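Local coordinates for periplasmic binding protein (Roseiflexus sp. RS-1, PDB 5GJ3) that binds heme in the periplasm, carrying two heme groups in this form, and probably delivers heme to a membrane transporter for uptake, at residues A[96-101]-A[127-132]; A[137-142]-A[256-261]; A[166-171]-A[248-253]; A[203-208]-A[241-246]. All blocks are in the same frame, centred on the assembly; numbering follows the deposited sequence.

Interaction 1. Residues A[96-101]-A[127-132]; sequences PSLDAP and AEIAAA
I129 faces L98 and P101, and the contact between the two segments is almost wholly apolar. Because CG1 of I129 lies beside the backbone N and CG2 beside the carbonyl carbon (chi1 -70°), the beta-branched side chain forks and can serve two partners. The CG2 branch runs alongside L98, the two side chains pointing in opposite directions, with I129 CG2 4.2 Å from L98 CD1. The longer branch reaches the ring of P101, where I129 CD1 lies 4.3 Å from P101 CG, and the same CD1 also comes within 4.2 Å of L98 O. The area buried is small, 124 Å², since the contact is shared with a third element: T250 of helix 250-267 touches both L98 and P101, and L98 rests as well on V167 and A171 of helix 164-171.

The polar bonds lie within or beside the segments. S97 turns its hydroxyl back on the chain, D99 N donating to S97 OG at 2.9 Å as a capping bond, and residues S97 to A100 form a type I beta turn that leads into helix 100-111. P101 suits this first turn, where a residue without an N-H costs nothing. In the other segment E128, next to I129, accepts a hydrogen bond through OE1 from Q252 NE2 of helix 250-267.

I129 lies on the long helix 115-136, which spans both lobes, consistent with the class III binding-protein fold. Apolar groups of modest size, at ordinary packing distances and without directional bonds, join this bridging helix to the entry of helix 100-111 by shape and exclusion of water.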
loop_
_atom_site.group_PDB
_atom_site.type_symbol
_atom_site.label_atom_id
_atom_site.label_comp_id
_atom_site.label_asym_id
_atom_site.label_seq_id
_atom_site.Cartn_x
_atom_site.Cartn_y
_atom_site.Cartn_z
ATOM N N PRO A 96 0.985 5.842 8.882
ATOM C CA PRO A 96 -0.251 5.933 8.073
ATOM C C PRO A 96 -0.643 7.409 7.858
ATOM O O PRO A 96 -1.518 7.929 8.537
ATOM C CB PRO A 96 -1.272 5.187 8.943
ATOM C CG PRO A 96 -0.790 5.448 10.351
ATOM C CD PRO A 96 0.712 5.378 10.259
ATOM N N SER A 97 -0.002 8.066 6.890
ATOM C CA SER A 97 -0.082 9.498 6.715
ATOM C C SER A 97 0.187 9.812 5.223
ATOM O O SER A 97 1.004 9.113 4.579
ATOM C CB SER A 97 1.032 10.103 7.571
ATOM O OG SER A 97 1.377 11.388 7.126
ATOM N N LEU A 98 -0.446 10.863 4.690
ATOM C CA LEU A 98 -0.147 11.331 3.343
ATOM C C LEU A 98 1.212 12.038 3.245
ATOM O O LEU A 98 1.634 12.356 2.166
ATOM C CB LEU A 98 -1.239 12.262 2.794
ATOM C CG LEU A 98 -2.503 11.532 2.352
ATOM C CD1 LEU A 98 -3.444 12.565 1.800
ATOM C CD2 LEU A 98 -2.202 10.495 1.303
ATOM N N ASP A 99 1.868 12.272 4.370
ATOM C CA ASP A 99 3.286 12.684 4.387
ATOM C C ASP A 99 4.329 11.541 4.218
ATOM O O ASP A 99 5.511 11.814 3.957
ATOM C CB ASP A 99 3.578 13.385 5.716
ATOM C CG ASP A 99 2.968 14.758 5.780
ATOM O OD1 ASP A 99 2.691 15.335 4.707
ATOM O OD2 ASP A 99 2.764 15.262 6.906
ATOM N N ALA A 100 3.924 10.289 4.433
ATOM C CA ALA A 100 4.853 9.151 4.274
ATOM C C ALA A 100 5.535 9.046 2.871
ATOM O O ALA A 100 6.746 8.796 2.818
ATOM C CB ALA A 100 4.182 7.823 4.661
ATOM N N PRO A 101 4.788 9.237 1.750
ATOM C CA PRO A 101 5.448 9.130 0.421
ATOM C C PRO A 101 6.701 10.046 0.342
ATOM O O PRO A 101 7.809 9.577 0.068
ATOM C CB PRO A 101 4.343 9.586 -0.569
ATOM C CG PRO A 101 3.086 9.148 0.133
ATOM C CD PRO A 101 3.343 9.539 1.600
ATOM N N ALA A 127 2.426 16.976 -5.810
ATOM C CA ALA A 127 1.556 17.563 -6.824
ATOM C C ALA A 127 0.451 16.592 -7.251
ATOM O O ALA A 127 -0.697 17.004 -7.363
ATOM C CB ALA A 127 2.353 18.024 -8.052
ATOM N N GLU A 128 0.772 15.314 -7.480
ATOM C CA GLU A 128 -0.277 14.363 -7.835
ATOM C C GLU A 128 -1.329 14.135 -6.693
ATOM O O GLU A 128 -2.539 13.991 -6.955
ATOM C CB GLU A 128 0.302 13.050 -8.406
ATOM C CG GLU A 128 1.074 13.281 -9.728
ATOM C CD GLU A 128 1.771 12.042 -10.309
ATOM O OE1 GLU A 128 1.561 10.919 -9.808
ATOM O OE2 GLU A 128 2.555 12.177 -11.294
ATOM N N ILE A 129 -0.861 14.111 -5.448
ATOM C CA ILE A 129 -1.731 13.976 -4.263
ATOM C C ILE A 129 -2.623 15.226 -4.164
ATOM O O ILE A 129 -3.840 15.096 -3.974
ATOM C CB ILE A 129 -0.898 13.782 -2.980
ATOM C CG1 ILE A 129 -0.243 12.399 -3.012
ATOM C CG2 ILE A 129 -1.754 14.001 -1.715
ATOM C CD1 ILE A 129 0.819 12.183 -1.936
ATOM N N ALA A 130 -2.025 16.417 -4.346
ATOM C CA ALA A 130 -2.783 17.688 -4.379
ATOM C C ALA A 130 -3.911 17.702 -5.385
ATOM O O ALA A 130 -5.030 18.135 -5.060
ATOM C CB ALA A 130 -1.861 18.908 -4.600
ATOM N N ALA A 131 -3.596 17.288 -6.619
ATOM C CA ALA A 131 -4.585 17.202 -7.668
ATOM C C ALA A 131 -5.715 16.232 -7.339
ATOM O O ALA A 131 -6.850 16.554 -7.607
ATOM C CB ALA A 131 -3.954 16.892 -9.023
ATOM N N ALA A 132 -5.432 15.087 -6.725
ATOM C CA ALA A 132 -6.494 14.150 -6.393
ATOM C C ALA A 132 -7.418 14.736 -5.278
ATOM O O ALA A 132 -8.644 14.543 -5.290
ATOM C CB ALA A 132 -5.896 12.833 -5.950
#

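Interaction 2. Residues A[137-142]-A[256-261]; sequences RRITNP and DLTIAF. With ZN (zinc ion), chain G.
I139 reaches helix 256-261 with its outer methyl, and R138 beside it touches the same helix with its guanidinium. The tip of I139 settles between two residues one turn apart, I139 CD1 being 3.8 Å from T258 OG1 and 3.9 Å from F261 CB. An isoleucine extended at chi2 (161°) is long enough to span from loop to helix, and its side chain also touches Y262 and A265. R138 NH2 lies 4.1 Å from I259 CD1, approached obliquely.

Water 1 joins the two sides: it accepts from R138 NH2 (2.9 Å), lying at the edge of the guanidinium in its plane, and donates to T258 OG1 (3.0 Å). Together these contacts fasten the loop between helix 115-136, the long lobe-bridging helix of what is probably a class III binding-protein fold, and strand 144-151 of the second lobe to helix 250-267 near the C-terminus.

Further out, R138 bends at chi3 (-61°), and its NE bonds to L135 O while the group makes a cation-pi contact with Y262. T258 OG1 is also hydrogen-bonded to A172 O, a second grip on a buried hydroxyl. Two residues before T258, D256 OD1 binds a zinc ion at 2.0 Å; two waters also bind this metal, one of them donating to D256 OD2, which is held in addition by Y242 OH.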
loop_
_atom_site.group_PDB
_atom_site.type_symbol
_atom_site.label_atom_id
_atom_site.label_comp_id
_atom_site.label_asym_id
_atom_site.label_seq_id
_atom_site.Cartn_x
_atom_site.Cartn_y
_atom_site.Cartn_z
ATOM N N ARG A 137 -12.614 17.320 -3.376
ATOM C CA ARG A 137 -13.419 18.459 -2.897
ATOM C C ARG A 137 -14.730 18.681 -3.665
ATOM O O ARG A 137 -15.613 19.327 -3.166
ATOM C CB ARG A 137 -12.596 19.753 -2.897
ATOM C CG ARG A 137 -11.723 19.856 -1.693
ATOM C CD ARG A 137 -10.881 21.131 -1.690
ATOM N NE ARG A 137 -9.857 20.948 -0.664
ATOM C CZ ARG A 137 -8.592 20.593 -0.892
ATOM N NH1 ARG A 137 -8.121 20.430 -2.124
ATOM N NH2 ARG A 137 -7.779 20.434 0.128
ATOM N N ARG A 138 -14.891 18.127 -4.856
ATOM C CA ARG A 138 -16.186 18.207 -5.520
ATOM C C ARG A 138 -17.276 17.332 -4.853
ATOM O O ARG A 138 -18.447 17.407 -5.230
ATOM C CB ARG A 138 -16.044 17.738 -6.953
ATOM C CG ARG A 138 -14.894 18.399 -7.741
ATOM C CD ARG A 138 -14.828 17.750 -9.104
ATOM N NE ARG A 138 -14.546 16.312 -8.985
ATOM C CZ ARG A 138 -14.717 15.420 -9.951
ATOM N NH1 ARG A 138 -15.141 15.770 -11.149
ATOM N NH2 ARG A 138 -14.441 14.149 -9.743
ATOM N N ILE A 139 -16.883 16.449 -3.934
ATOM C CA ILE A 139 -17.841 15.493 -3.392
ATOM C C ILE A 139 -18.550 16.208 -2.247
ATOM O O ILE A 139 -17.948 16.554 -1.244
ATOM C CB ILE A 139 -17.211 14.149 -2.961
ATOM C CG1 ILE A 139 -16.720 13.359 -4.191
ATOM C CG2 ILE A 139 -18.250 13.292 -2.212
ATOM C CD1 ILE A 139 -15.710 12.266 -3.859
ATOM N N THR A 140 -19.836 16.468 -2.411
ATOM C CA THR A 140 -20.560 17.115 -1.320
ATOM C C THR A 140 -21.440 16.090 -0.599
ATOM O O THR A 140 -21.916 16.353 0.516
ATOM C CB THR A 140 -21.423 18.279 -1.833
ATOM O OG1 THR A 140 -22.315 17.753 -2.799
ATOM C CG2 THR A 140 -20.567 19.386 -2.461
ATOM N N ASN A 141 -21.659 14.929 -1.226
ATOM C CA ASN A 141 -22.408 13.864 -0.581
ATOM C C ASN A 141 -21.552 12.576 -0.445
ATOM O O ASN A 141 -21.624 11.682 -1.277
ATOM C CB ASN A 141 -23.730 13.621 -1.303
ATOM C CG ASN A 141 -24.593 12.613 -0.587
ATOM O OD1 ASN A 141 -24.753 12.667 0.637
ATOM N ND2 ASN A 141 -25.144 11.662 -1.344
ATOM N N PRO A 142 -20.699 12.513 0.586
ATOM C CA PRO A 142 -19.677 11.470 0.469
ATOM C C PRO A 142 -20.188 10.031 0.681
ATOM O O PRO A 142 -20.950 9.758 1.620
ATOM C CB PRO A 142 -18.660 11.842 1.529
ATOM C CG PRO A 142 -19.365 12.727 2.496
ATOM C CD PRO A 142 -20.461 13.426 1.724
ATOM N N ASP A 256 -7.772 7.530 -8.727
ATOM C CA ASP A 256 -8.692 6.440 -9.114
ATOM C C ASP A 256 -9.807 6.323 -8.060
ATOM O O ASP A 256 -10.975 6.158 -8.447
ATOM C CB ASP A 256 -7.975 5.090 -9.258
ATOM C CG ASP A 256 -6.986 5.071 -10.408
ATOM O OD1 ASP A 256 -7.039 5.971 -11.285
ATOM O OD2 ASP A 256 -6.117 4.160 -10.439
ATOM N N LEU A 257 -9.449 6.342 -6.763
ATOM C CA LEU A 257 -10.480 6.242 -5.737
ATOM C C LEU A 257 -11.467 7.394 -5.848
ATOM O O LEU A 257 -12.688 7.163 -5.810
ATOM C CB LEU A 257 -9.904 6.227 -4.313
ATOM C CG LEU A 257 -9.062 5.023 -3.982
ATOM C CD1 LEU A 257 -8.420 5.341 -2.626
ATOM C CD2 LEU A 257 -10.029 3.831 -3.932
ATOM N N THR A 258 -10.959 8.638 -5.952
ATOM C CA THR A 258 -11.897 9.775 -5.874
ATOM C C THR A 258 -12.838 9.842 -7.068
ATOM O O THR A 258 -13.992 10.226 -6.944
ATOM C CB THR A 258 -11.165 11.157 -5.634
ATOM O OG1 THR A 258 -12.104 12.048 -5.092
ATOM C CG2 THR A 258 -10.644 11.781 -6.959
ATOM N N ILE A 259 -12.341 9.475 -8.237
ATOM C CA ILE A 259 -13.191 9.326 -9.449
ATOM C C ILE A 259 -14.332 8.325 -9.176
ATOM O O ILE A 259 -15.503 8.613 -9.423
ATOM C CB ILE A 259 -12.372 8.889 -10.716
ATOM C CG1 ILE A 259 -11.316 9.945 -11.133
ATOM C CG2 ILE A 259 -13.310 8.618 -11.897
ATOM C CD1 ILE A 259 -11.851 11.334 -11.111
ATOM N N ALA A 260 -13.989 7.148 -8.649
ATOM C CA ALA A 260 -15.010 6.140 -8.290
ATOM C C ALA A 260 -15.981 6.631 -7.186
ATOM O O ALA A 260 -17.211 6.457 -7.266
ATOM C CB ALA A 260 -14.333 4.860 -7.866
ATOM N N PHE A 261 -15.435 7.294 -6.173
ATOM C CA PHE A 261 -16.263 7.762 -5.070
ATOM C C PHE A 261 -17.237 8.828 -5.572
ATOM O O PHE A 261 -18.393 8.910 -5.110
ATOM C CB PHE A 261 -15.363 8.357 -3.992
ATOM C CG PHE A 261 -14.561 7.334 -3.188
ATOM C CD1 PHE A 261 -14.620 5.953 -3.457
ATOM C CD2 PHE A 261 -13.697 7.784 -2.179
ATOM C CE1 PHE A 261 -13.861 5.050 -2.697
ATOM C CE2 PHE A 261 -12.938 6.903 -1.423
ATOM C CZ PHE A 261 -13.021 5.533 -1.686
HETATM ZN ZN ZN G . -5.778 6.219 -12.866
HETATM O O HOH W 1 -14.062 13.399 -6.954
HETATM O O HOH W 2 -5.312 4.174 -13.081
HETATM O O HOH W 3 -4.658 7.348 -11.606
#

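Interaction 3. Residues A[166-171]-A[248-253]; sequences DVMIAA and PRTGQA
M168 meets T250 and A253 without any aromatic ring or flat side chain between them. The one flat group touched is the peptide that follows T250, and there the methyl of M168 comes to the oxygen, M168 CE lying 4.0 Å from T250 O. The rest is apolar packing by the end of the methionine. Its CE rests on the methyl of A253, with M168 CE to A253 CB at 3.8 Å, while the sulfur, one atom back, meets the methyl branch of threonine, M168 SD to T250 CG2 being 4.0 Å.

M168 is bent at chi2 (-74°) and again at chi3 (-76°). The double bend curls the thioether, so sulfur and methyl can each find a partner on successive turns of the opposite helix. Flexible and unbranched, methionine adapts well to such a buried groove; A253, with a side chain of one carbon, lets the methyl come close.

T250 divides its branches by polarity. Its CG2, anti to N, is turned to the sulfur, and its OG1, beside N (chi1 -62°), bonds to G247 O, which satisfies the hydroxyl next to this apolar surface. R249 just before it occupies the N-cap position, and its NE forms a salt bridge with E17 of helix 13-21.

M168 touches L254 and L257 as well, so with T250 and A253 it lies among residues spaced i, i+3, i+4 and i+7, as a knob fitting a hole in helix 250-267. This is helix-helix packing in the core beneath the long bridging helix, consistent with a class III periplasmic binding protein.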
loop_
_atom_site.group_PDB
_atom_site.type_symbol
_atom_site.label_atom_id
_atom_site.label_comp_id
_atom_site.label_asym_id
_atom_site.label_seq_id
_atom_site.Cartn_x
_atom_site.Cartn_y
_atom_site.Cartn_z
ATOM N N ASP A 166 -7.516 3.723 5.566
ATOM C CA ASP A 166 -8.382 4.734 6.174
ATOM C C ASP A 166 -7.993 6.133 5.679
ATOM O O ASP A 166 -8.854 6.924 5.256
ATOM C CB ASP A 166 -8.297 4.675 7.693
ATOM C CG ASP A 166 -9.263 5.623 8.359
ATOM O OD1 ASP A 166 -10.488 5.463 8.195
ATOM O OD2 ASP A 166 -8.801 6.543 9.045
ATOM N N VAL A 167 -6.691 6.395 5.669
ATOM C CA VAL A 167 -6.163 7.661 5.164
ATOM C C VAL A 167 -6.473 7.854 3.669
ATOM O O VAL A 167 -6.850 8.954 3.225
ATOM C CB VAL A 167 -4.624 7.792 5.451
ATOM C CG1 VAL A 167 -4.054 9.024 4.765
ATOM C CG2 VAL A 167 -4.366 7.875 6.943
ATOM N N MET A 168 -6.308 6.795 2.868
ATOM C CA MET A 168 -6.632 6.910 1.444
ATOM C C MET A 168 -8.151 7.193 1.193
ATOM O O MET A 168 -8.500 8.007 0.356
ATOM C CB MET A 168 -6.198 5.651 0.682
ATOM C CG MET A 168 -4.705 5.297 0.833
ATOM S SD MET A 168 -3.734 6.454 -0.157
ATOM C CE MET A 168 -4.031 5.815 -1.831
ATOM N N ILE A 169 -9.024 6.475 1.904
ATOM C CA ILE A 169 -10.472 6.683 1.744
ATOM C C ILE A 169 -10.832 8.140 2.040
ATOM O O ILE A 169 -11.519 8.767 1.254
ATOM C CB ILE A 169 -11.290 5.724 2.626
ATOM C CG1 ILE A 169 -11.150 4.288 2.046
ATOM C CG2 ILE A 169 -12.794 6.119 2.571
ATOM C CD1 ILE A 169 -11.665 3.211 2.978
ATOM N N ALA A 170 -10.344 8.665 3.171
ATOM C CA ALA A 170 -10.711 10.041 3.608
ATOM C C ALA A 170 -10.190 11.084 2.647
ATOM O O ALA A 170 -10.936 11.946 2.210
ATOM C CB ALA A 170 -10.229 10.341 5.025
ATOM N N ALA A 171 -8.925 10.978 2.255
ATOM C CA ALA A 171 -8.385 11.985 1.317
ATOM C C ALA A 171 -9.042 11.921 -0.040
ATOM O O ALA A 171 -9.038 12.903 -0.748
ATOM C CB ALA A 171 -6.869 11.863 1.189
ATOM N N PRO A 248 5.406 6.326 -4.538
ATOM C CA PRO A 248 5.363 7.329 -5.581
ATOM C C PRO A 248 4.023 7.373 -6.352
ATOM O O PRO A 248 3.701 8.418 -6.941
ATOM C CB PRO A 248 6.505 6.909 -6.533
ATOM C CG PRO A 248 7.405 6.042 -5.702
ATOM C CD PRO A 248 6.419 5.293 -4.820
ATOM N N ARG A 249 3.262 6.275 -6.332
ATOM C CA ARG A 249 1.966 6.209 -7.025
ATOM C C ARG A 249 0.754 6.602 -6.180
ATOM O O ARG A 249 -0.393 6.421 -6.614
ATOM C CB ARG A 249 1.769 4.817 -7.657
ATOM C CG ARG A 249 2.744 4.582 -8.841
ATOM C CD ARG A 249 2.519 3.175 -9.400
ATOM N NE ARG A 249 2.871 2.181 -8.381
ATOM C CZ ARG A 249 2.443 0.921 -8.320
ATOM N NH1 ARG A 249 1.566 0.446 -9.184
ATOM N NH2 ARG A 249 2.837 0.154 -7.327
ATOM N N THR A 250 1.004 7.190 -5.009
ATOM C CA THR A 250 -0.061 7.509 -4.065
ATOM C C THR A 250 -1.115 8.449 -4.651
ATOM O O THR A 250 -2.312 8.212 -4.476
ATOM C CB THR A 250 0.488 8.110 -2.750
ATOM O OG1 THR A 250 1.322 7.116 -2.148
ATOM C CG2 THR A 250 -0.680 8.421 -1.743
ATOM N N GLY A 251 -0.653 9.508 -5.331
ATOM C CA GLY A 251 -1.494 10.438 -6.023
ATOM C C GLY A 251 -2.304 9.765 -7.134
ATOM O O GLY A 251 -3.446 10.112 -7.350
ATOM N N GLN A 252 -1.719 8.812 -7.836
ATOM C CA GLN A 252 -2.452 8.127 -8.902
ATOM C C GLN A 252 -3.549 7.263 -8.269
ATOM O O GLN A 252 -4.637 7.185 -8.774
ATOM C CB GLN A 252 -1.487 7.271 -9.736
ATOM C CG GLN A 252 -0.467 8.118 -10.509
ATOM C CD GLN A 252 0.747 7.297 -10.921
ATOM O OE1 GLN A 252 0.640 6.091 -11.155
ATOM N NE2 GLN A 252 1.908 7.921 -10.945
ATOM N N ALA A 253 -3.249 6.599 -7.157
ATOM C CA ALA A 253 -4.265 5.728 -6.522
ATOM C C ALA A 253 -5.410 6.558 -5.927
ATOM O O ALA A 253 -6.577 6.177 -6.056
ATOM C CB ALA A 253 -3.633 4.792 -5.469
#

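Interaction 4. Residues A[203-208]-A[241-246]; sequences LVLDKG and LYLLGM
L243 and L205 meet through different first torsions: L243 carries CG anti to N (chi1 174°), whereas CG of L205 sits beside N (chi1 -56°). Although the first bond of L205 does not aim at the helix, this turn brings its end nearer, and L205 CD2 lies 3.9 Å from L243 CD2. The two side chains cross at about a right angle. The same methyl of L243 also touches the strand two residues earlier, L203 CD2 being 4.3 Å from L243 CD2, so one helical leucine bridges two leucines of the strand. L205 in turn has a second neighbour, its CD2 lying 4.3 Å from L244 CD1.

In strand 201-205, L203 aims its side chain at the helix and V204 turns away. V204 pairs by backbone hydrogen bonds with I236 and L238, and L203 with L146 and L148, which fixes the strand in the sheet. L257 of helix 250-267 packs on both L203 and L243. Leucine suits these buried places, since it is wholly apolar and its CD2 methyl can reach across from strand to helix.

L205 is the N-cap of helix 206-211, at the point where strand gives way to helix, and both L205 and L244 touch one heme, in a pocket that also includes Y149, R151, F186 and D240. G245 touches the other heme. L205 and L244 thus supply part of the apolar wall of a heme site, with L203 and L243 packed behind them, at the carboxyl ends of parallel strands 201-205 and 235-238 in the second lobe.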
loop_
_atom_site.group_PDB
_atom_site.type_symbol
_atom_site.label_atom_id
_atom_site.label_comp_id
_atom_site.label_asym_id
_atom_site.label_seq_id
_atom_site.Cartn_x
_atom_site.Cartn_y
_atom_site.Cartn_z
ATOM N N LEU A 203 -14.456 -1.741 -1.157
ATOM C CA LEU A 203 -13.070 -1.610 -1.612
ATOM C C LEU A 203 -12.286 -2.868 -1.202
ATOM O O LEU A 203 -12.248 -3.228 -0.038
ATOM C CB LEU A 203 -12.444 -0.328 -1.032
ATOM C CG LEU A 203 -10.997 0.049 -1.386
ATOM C CD1 LEU A 203 -10.822 0.267 -2.869
ATOM C CD2 LEU A 203 -10.537 1.291 -0.629
ATOM N N VAL A 204 -11.705 -3.555 -2.182
ATOM C CA VAL A 204 -10.976 -4.804 -1.932
ATOM C C VAL A 204 -9.613 -4.848 -2.670
ATOM O O VAL A 204 -9.333 -4.022 -3.538
ATOM C CB VAL A 204 -11.787 -6.018 -2.430
ATOM C CG1 VAL A 204 -13.111 -6.104 -1.647
ATOM C CG2 VAL A 204 -12.011 -5.937 -3.950
ATOM N N LEU A 205 -8.801 -5.829 -2.344
ATOM C CA LEU A 205 -7.564 -6.048 -3.138
ATOM C C LEU A 205 -7.824 -6.998 -4.324
ATOM O O LEU A 205 -8.701 -7.903 -4.230
ATOM C CB LEU A 205 -6.470 -6.564 -2.247
ATOM C CG LEU A 205 -6.215 -5.642 -1.059
ATOM C CD1 LEU A 205 -5.187 -6.253 -0.125
ATOM C CD2 LEU A 205 -5.798 -4.222 -1.456
ATOM N N ASP A 206 -7.119 -6.742 -5.446
ATOM C CA ASP A 206 -7.087 -7.637 -6.622
ATOM C C ASP A 206 -7.033 -9.116 -6.207
ATOM O O ASP A 206 -7.936 -9.932 -6.562
ATOM C CB ASP A 206 -5.859 -7.334 -7.527
ATOM C CG ASP A 206 -6.103 -6.204 -8.546
ATOM O OD1 ASP A 206 -7.204 -5.592 -8.541
ATOM O OD2 ASP A 206 -5.170 -5.920 -9.363
ATOM N N LYS A 207 -5.992 -9.475 -5.454
ATOM C CA LYS A 207 -5.803 -10.896 -5.053
ATOM C C LYS A 207 -6.930 -11.386 -4.169
ATOM O O LYS A 207 -7.401 -12.520 -4.320
ATOM C CB LYS A 207 -4.474 -11.145 -4.328
ATOM C CG LYS A 207 -3.233 -10.901 -5.171
ATOM C CD LYS A 207 -2.248 -12.071 -5.062
ATOM C CE LYS A 207 -0.819 -11.678 -5.421
ATOM N NZ LYS A 207 -0.744 -10.727 -6.569
ATOM N N GLY A 208 -7.354 -10.536 -3.233
ATOM C CA GLY A 208 -8.478 -10.851 -2.356
ATOM C C GLY A 208 -9.737 -11.177 -3.121
ATOM O O GLY A 208 -10.389 -12.173 -2.836
ATOM N N LEU A 241 0.048 -3.148 -3.434
ATOM C CA LEU A 241 1.138 -2.174 -3.300
ATOM C C LEU A 241 0.670 -0.766 -3.807
ATOM O O LEU A 241 1.015 0.267 -3.248
ATOM C CB LEU A 241 2.402 -2.667 -4.054
ATOM C CG LEU A 241 3.725 -1.897 -3.884
ATOM C CD1 LEU A 241 4.121 -1.658 -2.421
ATOM C CD2 LEU A 241 4.854 -2.613 -4.628
ATOM N N TYR A 242 -0.120 -0.759 -4.865
ATOM C CA TYR A 242 -0.626 0.462 -5.448
ATOM C C TYR A 242 -1.548 1.186 -4.492
ATOM O O TYR A 242 -1.404 2.382 -4.258
ATOM C CB TYR A 242 -1.408 0.110 -6.695
ATOM C CG TYR A 242 -1.984 1.281 -7.488
ATOM C CD1 TYR A 242 -1.152 2.285 -8.008
ATOM C CD2 TYR A 242 -3.349 1.349 -7.764
ATOM C CE1 TYR A 242 -1.673 3.329 -8.766
ATOM C CE2 TYR A 242 -3.895 2.388 -8.547
ATOM C CZ TYR A 242 -3.050 3.375 -9.035
ATOM O OH TYR A 242 -3.546 4.403 -9.779
ATOM N N LEU A 243 -2.532 0.483 -3.946
ATOM C CA LEU A 243 -3.451 1.130 -2.997
ATOM C C LEU A 243 -2.803 1.522 -1.651
ATOM O O LEU A 243 -3.048 2.612 -1.140
ATOM C CB LEU A 243 -4.660 0.242 -2.736
ATOM C CG LEU A 243 -5.651 0.709 -1.670
ATOM C CD1 LEU A 243 -6.350 2.005 -2.084
ATOM C CD2 LEU A 243 -6.660 -0.397 -1.378
ATOM N N LEU A 244 -1.984 0.640 -1.099
ATOM C CA LEU A 244 -1.565 0.703 0.300
ATOM C C LEU A 244 -0.076 1.016 0.560
ATOM O O LEU A 244 0.295 1.308 1.714
ATOM C CB LEU A 244 -1.929 -0.618 0.991
ATOM C CG LEU A 244 -3.417 -0.962 1.013
ATOM C CD1 LEU A 244 -3.530 -2.346 1.635
ATOM C CD2 LEU A 244 -4.195 0.052 1.858
ATOM N N GLY A 245 0.745 0.987 -0.494
ATOM C CA GLY A 245 2.191 1.327 -0.396
ATOM C C GLY A 245 2.627 2.721 0.073
ATOM O O GLY A 245 3.747 2.869 0.609
ATOM N N MET A 246 1.781 3.743 -0.073
ATOM C CA MET A 246 2.195 5.095 0.352
ATOM C C MET A 246 3.544 5.481 -0.286
ATOM O O MET A 246 4.501 5.921 0.364
ATOM C CB MET A 246 2.185 5.239 1.877
ATOM C CG MET A 246 0.755 5.261 2.439
ATOM S SD MET A 246 -0.246 6.668 1.850
ATOM C CE MET A 246 -1.536 6.591 3.099
#

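In the fold
Helix 250-267 ties the set together, supplying one segment to interaction 2 and one to interaction 3, whose centres are 12 Å apart; there F261 CE2 packs 3.6 Å from I169 O. Interaction 1 is closest to interaction 3, at 7 Å between centres, and L98 CD1 lies 3.5 Å from A171 CB where they join. Interaction 3 leads on to interaction 4, 11 Å away, through M168 CE, which is 3.4 Å from L243 O. Interaction 4 borders the heme pocket, the side chain of L205 being about 4 Å from a heme, against about 10 Å for M168 and 12 Å for P101. Interaction 2 lies outermost, about 20 Å from the chain centre.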